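Local coordinates for protein cystine knot (fluoropropylated) (Momordica cochinchinensis, PDB 6CDX) that probably binds integrin alpha v beta 6 through a loop carried on a squash-type trypsin inhibitor scaffold knotted by three disulfides, for use as an imaging tracer, at residues 19-22 against 28-31; 3-8 against 14-19. One frame throughout, in Å; residues are numbered along the deposited sequence.

Contact 1 of 2, residues 19-22 against 28-31; sequences RRDS and CICR
D21 reaches across to the backbone of C30 with one carboxylate oxygen. The amide N of C30 donates to OD1 of D21 at 2.8 Å, nearly straight at 171°, but it arrives on the anti side of the carboxylate and 32° out of its plane. A water tightens the same junction, giving one hydrogen to OD1 of D21 and the other to the carbonyl O of C30, so OD1 takes two bonds. That carbonyl has a further donor: NH2 of R31 reaches back to O of C30 at 3.2 Å, with the oxygen close to the guanidinium plane. CD1 of I29 lies over one face of this guanidinium, displaced toward its rim.

Beside the polar link, I29 lies alongside D21, their side chains extending in the same direction, with CB of I29 3.6 Å from OD1 of D21. CB of C30 also packs against the chain, 3.7 Å from O of R20. With SG anti to the backbone N (chi1 -169°), the sulfur of C30 turns toward the start of the other segment, 4.0 Å from the N of R19. There it closes the disulfide to C18, while D23 takes the N-H of R19 and C28 is bridged to C3. The carboxylate thus clasps the 19-22 loop to the extended 28-31 segment beside two of the three disulfides, within the cystine knot of the squash inhibitor family.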
loop_
_atom_site.group_PDB
_atom_site.type_symbol
_atom_site.label_atom_id
_atom_site.label_comp_id
_atom_site.label_asym_id
_atom_site.label_seq_id
_atom_site.Cartn_x
_atom_site.Cartn_y
_atom_site.Cartn_z
ATOM N N ARG A 19 -1.999 -5.133 -7.633
ATOM C CA ARG A 19 -2.331 -4.935 -9.043
ATOM C C ARG A 19 -3.616 -4.105 -9.176
ATOM O O ARG A 19 -4.005 -3.696 -10.275
ATOM C CB ARG A 19 -2.512 -6.250 -9.790
ATOM C CG ARG A 19 -1.177 -6.946 -9.926
ATOM C CD ARG A 19 -1.283 -8.372 -10.341
ATOM N NE ARG A 19 0.022 -8.892 -10.760
ATOM C CZ ARG A 19 0.909 -9.303 -9.980
ATOM N NH1 ARG A 19 2.075 -9.762 -10.410
ATOM N NH2 ARG A 19 0.732 -9.337 -8.735
ATOM N N ARG A 20 -4.240 -3.818 -8.015
ATOM C CA ARG A 20 -5.547 -3.140 -7.963
ATOM C C ARG A 20 -5.719 -2.756 -6.501
ATOM O O ARG A 20 -5.084 -3.336 -5.632
ATOM C CB ARG A 20 -6.653 -4.102 -8.475
ATOM C CG ARG A 20 -6.768 -5.380 -7.674
ATOM C CD ARG A 20 -7.495 -6.462 -8.458
ATOM N NE ARG A 20 -6.779 -6.883 -9.674
ATOM C CZ ARG A 20 -5.936 -7.913 -9.700
ATOM N NH1 ARG A 20 -5.286 -8.206 -10.807
ATOM N NH2 ARG A 20 -5.755 -8.651 -8.557
ATOM N N ASP A 21 -6.615 -1.816 -6.221
ATOM C CA ASP A 21 -6.771 -1.286 -4.889
ATOM C C ASP A 21 -7.196 -2.307 -3.975
ATOM O O ASP A 21 -6.812 -2.309 -2.761
ATOM C CB ASP A 21 -7.770 -0.089 -4.876
ATOM C CG ASP A 21 -7.303 1.150 -5.478
ATOM O OD1 ASP A 21 -6.098 1.323 -5.673
ATOM O OD2 ASP A 21 -8.175 2.017 -5.757
ATOM N N SER A 22 -8.004 -3.275 -4.400
ATOM C CA SER A 22 -8.553 -4.284 -3.520
ATOM C C SER A 22 -7.487 -5.314 -3.015
ATOM O O SER A 22 -7.746 -5.981 -2.029
ATOM C CB SER A 22 -9.750 -4.932 -4.207
ATOM O OG SER A 22 -9.310 -5.755 -5.337
ATOM N N CYS A 28 -6.067 1.488 2.298
ATOM C CA CYS A 28 -4.901 1.782 1.422
ATOM C C CYS A 28 -5.266 1.604 -0.016
ATOM O O CYS A 28 -6.218 0.824 -0.341
ATOM C CB CYS A 28 -3.712 0.955 1.802
ATOM S SG CYS A 28 -3.136 1.133 3.521
ATOM N N ILE A 29 -4.527 2.252 -0.919
ATOM C CA ILE A 29 -4.787 2.167 -2.367
ATOM C C ILE A 29 -3.489 1.747 -3.080
ATOM O O ILE A 29 -2.388 1.867 -2.554
ATOM C CB ILE A 29 -5.391 3.449 -2.892
ATOM C CG1 ILE A 29 -4.482 4.632 -2.712
ATOM C CG2 ILE A 29 -6.727 3.656 -2.277
ATOM C CD1 ILE A 29 -5.060 5.847 -3.411
ATOM N N CYS A 30 -3.656 1.273 -4.295
ATOM C CA CYS A 30 -2.535 0.764 -5.061
ATOM C C CYS A 30 -1.853 1.969 -5.695
ATOM O O CYS A 30 -2.521 2.960 -6.152
ATOM C CB CYS A 30 -2.988 -0.350 -5.984
ATOM S SG CYS A 30 -1.633 -1.245 -6.739
ATOM N N ARG A 31 -0.521 2.079 -5.576
ATOM C CA ARG A 31 0.156 3.245 -6.126
ATOM C C ARG A 31 0.858 2.821 -7.416
ATOM O O ARG A 31 0.943 1.680 -7.811
ATOM C CB ARG A 31 1.092 3.847 -5.075
ATOM C CG ARG A 31 0.404 4.121 -3.728
ATOM C CD ARG A 31 -0.905 4.825 -3.776
ATOM N NE ARG A 31 -0.872 6.232 -4.053
ATOM C CZ ARG A 31 -1.729 6.827 -4.911
ATOM N NH1 ARG A 31 -1.695 8.154 -5.039
ATOM N NH2 ARG A 31 -2.534 6.172 -5.702
HETATM O O HOH W 1 -5.154 3.609 -7.066
#

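Contact 2 of 2, residues 3-8 against 14-19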
loop_
_atom_site.group_PDB
_atom_site.type_symbol
_atom_site.label_atom_id
_atom_site.label_comp_id
_atom_site.label_asym_id
_atom_site.label_seq_id
_atom_site.Cartn_x
_atom_site.Cartn_y
_atom_site.Cartn_z
ATOM N N CYS A 3 -5.339 3.524 6.966
ATOM C CA CYS A 3 -4.387 2.873 6.072
ATOM C C CYS A 3 -3.058 2.875 6.797
ATOM O O CYS A 3 -2.418 3.933 6.962
ATOM C CB CYS A 3 -4.244 3.696 4.796
ATOM S SG CYS A 3 -2.856 3.163 3.752
ATOM N N ILE A 4 -2.593 1.669 7.137
ATOM C CA ILE A 4 -1.366 1.531 7.909
ATOM C C ILE A 4 -0.132 1.929 7.171
ATOM O O ILE A 4 0.964 2.010 7.763
ATOM C CB ILE A 4 -1.215 0.073 8.434
ATOM C CG1 ILE A 4 -0.981 -0.946 7.298
ATOM C CG2 ILE A 4 -2.325 -0.354 9.378
ATOM C CD1 ILE A 4 -0.720 -2.418 7.678
ATOM N N LEU A 5 -0.209 2.161 5.882
ATOM C CA LEU A 5 0.947 2.537 5.064
ATOM C C LEU A 5 1.145 4.025 4.950
ATOM O O LEU A 5 2.199 4.446 4.479
ATOM C CB LEU A 5 0.820 1.878 3.703
ATOM C CG LEU A 5 0.731 0.301 3.791
ATOM C CD1 LEU A 5 0.487 -0.205 2.389
ATOM C CD2 LEU A 5 2.019 -0.262 4.386
ATOM N N ASN A 6 0.159 4.847 5.342
ATOM C CA ASN A 6 0.341 6.275 5.222
ATOM C C ASN A 6 1.317 6.755 6.264
ATOM O O ASN A 6 1.226 6.407 7.433
ATOM C CB ASN A 6 -0.968 7.013 5.513
ATOM C CG ASN A 6 -2.062 6.855 4.459
ATOM O OD1 ASN A 6 -1.808 6.501 3.302
ATOM N ND2 ASN A 6 -3.275 7.203 4.856
ATOM N N GLY A 7 2.257 7.609 5.857
ATOM C CA GLY A 7 3.077 8.329 6.819
ATOM C C GLY A 7 4.254 7.581 7.378
ATOM O O GLY A 7 4.814 8.047 8.360
ATOM N N ARG A 8 4.712 6.505 6.802
ATOM C CA ARG A 8 5.800 5.749 7.330
ATOM C C ARG A 8 7.120 5.926 6.564
ATOM O O ARG A 8 7.076 6.207 5.365
ATOM C CB ARG A 8 5.473 4.293 7.496
ATOM C CG ARG A 8 5.143 3.583 6.308
ATOM C CD ARG A 8 4.315 2.373 6.618
ATOM N NE ARG A 8 5.033 1.369 7.363
ATOM C CZ ARG A 8 4.558 0.286 7.978
ATOM N NH1 ARG A 8 5.428 -0.611 8.423
ATOM N NH2 ARG A 8 3.269 0.126 8.235
ATOM N N LEU A 14 6.395 -1.997 0.548
ATOM C CA LEU A 14 6.923 -3.085 -0.256
ATOM C C LEU A 14 6.497 -4.466 0.229
ATOM O O LEU A 14 6.724 -5.468 -0.465
ATOM C CB LEU A 14 8.436 -3.013 -0.415
ATOM C CG LEU A 14 8.949 -1.790 -1.083
ATOM C CD1 LEU A 14 10.449 -1.870 -1.328
ATOM C CD2 LEU A 14 8.293 -1.542 -2.338
ATOM N N LEU A 15 5.859 -4.575 1.396
ATOM C CA LEU A 15 5.252 -5.809 1.821
ATOM C C LEU A 15 3.886 -6.033 1.142
ATOM O O LEU A 15 3.348 -7.163 1.237
ATOM C CB LEU A 15 5.005 -5.804 3.328
ATOM C CG LEU A 15 6.228 -5.750 4.205
ATOM C CD1 LEU A 15 5.849 -5.428 5.648
ATOM C CD2 LEU A 15 7.099 -7.013 3.992
ATOM N N PHE A 16 3.327 -4.991 0.454
ATOM C CA PHE A 16 1.992 -5.054 -0.076
ATOM C C PHE A 16 1.970 -4.803 -1.552
ATOM O O PHE A 16 1.700 -3.728 -2.053
ATOM C CB PHE A 16 1.102 -4.084 0.687
ATOM C CG PHE A 16 0.908 -4.476 2.102
ATOM C CD1 PHE A 16 -0.019 -5.411 2.451
ATOM C CD2 PHE A 16 1.640 -3.873 3.108
ATOM C CE1 PHE A 16 -0.183 -5.727 3.786
ATOM C CE2 PHE A 16 1.441 -4.247 4.435
ATOM C CZ PHE A 16 0.557 -5.182 4.751
ATOM N N ARG A 17 2.330 -5.845 -2.283
ATOM C CA ARG A 17 2.251 -5.805 -3.761
ATOM C C ARG A 17 0.810 -5.726 -4.180
ATOM O O ARG A 17 -0.057 -6.413 -3.615
ATOM C CB ARG A 17 2.873 -7.070 -4.299
ATOM C CG ARG A 17 2.903 -7.188 -5.846
ATOM C CD ARG A 17 3.973 -6.377 -6.474
ATOM N NE ARG A 17 4.047 -6.576 -7.922
ATOM C CZ ARG A 17 3.142 -6.096 -8.793
ATOM N NH1 ARG A 17 2.265 -5.170 -8.462
ATOM N NH2 ARG A 17 3.140 -6.545 -10.049
ATOM N N CYS A 18 0.505 -4.918 -5.165
ATOM C CA CYS A 18 -0.867 -4.765 -5.599
ATOM C C CYS A 18 -0.910 -4.547 -7.107
ATOM O O CYS A 18 -0.115 -3.846 -7.719
ATOM C CB CYS A 18 -1.557 -3.607 -4.873
ATOM S SG CYS A 18 -0.735 -2.007 -5.087
ATOM N N ARG A 19 -1.999 -5.133 -7.633
ATOM C CA ARG A 19 -2.331 -4.935 -9.043
ATOM C C ARG A 19 -3.616 -4.105 -9.176
ATOM O O ARG A 19 -4.005 -3.696 -10.275
ATOM C CB ARG A 19 -2.512 -6.250 -9.790
ATOM C CG ARG A 19 -1.177 -6.946 -9.926
ATOM C CD ARG A 19 -1.283 -8.372 -10.341
ATOM N NE ARG A 19 0.022 -8.892 -10.760
ATOM C CZ ARG A 19 0.909 -9.303 -9.980
ATOM N NH1 ARG A 19 2.075 -9.762 -10.410
ATOM N NH2 ARG A 19 0.732 -9.337 -8.735
#
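The carbonyl O of I4, whose side chain meets F16 across the contact, receives NH2 of R8 at 3.0 Å. The N-H points well at the oxygen (165°), and that oxygen lies close to the guanidinium plane of R8, yet the donor stands 45° above the carbonyl plane. In this cystine-knot miniprotein the bond ties together two overlapping beta turns, type I from C3 to N6 and type II from L5 to R8. The first is closed by N of N6 to O of C3 at 3.2 Å, and G7 supplies the positive phi of the second. D10 holds NE of R8 in a salt bridge, fixing the guanidinium from a second direction.

Across from these turns, contact is purely apolar. F16 sits where CG is anti to its carbonyl carbon (chi1 -67°), which swings the ring toward I4 and L5, while its backbone is hydrogen-bonded to C36 and its side chain also touches P25. L5, which packs on C36 as well, meets the ring at a slant: both of its methyls meet one ring atom, CD1 of L5 at 3.9 Å and CD2 of L5 at 3.8 Å from CD2 of F16. Farther round the ring, CD1 of I4 comes to 4.2 Å from CZ of F16.

Contacts 1 and 2 have centres about 9 Å apart and are stitched together covalently. Along the chain the order is 3-8, 14-19, 19-22 and 28-31, with R19 ending one contact and beginning the other. The C3-C28 and C18-C30 bridges each run from a segment of contact 2 to the 28-31 segment of contact 1, and C24-C36 completes the knot. With no regular strand and a short 3-10 turn beginning at D21, these four segments depend heavily on such crosslinks for their shape. Contact 2 joins I4 and L5, just before the loop from R8 to L14, with F16 just after it; that loop's RTDLxxL-type sequence is probably the integrin-binding epitope, while contact 1 lies nearer the surface.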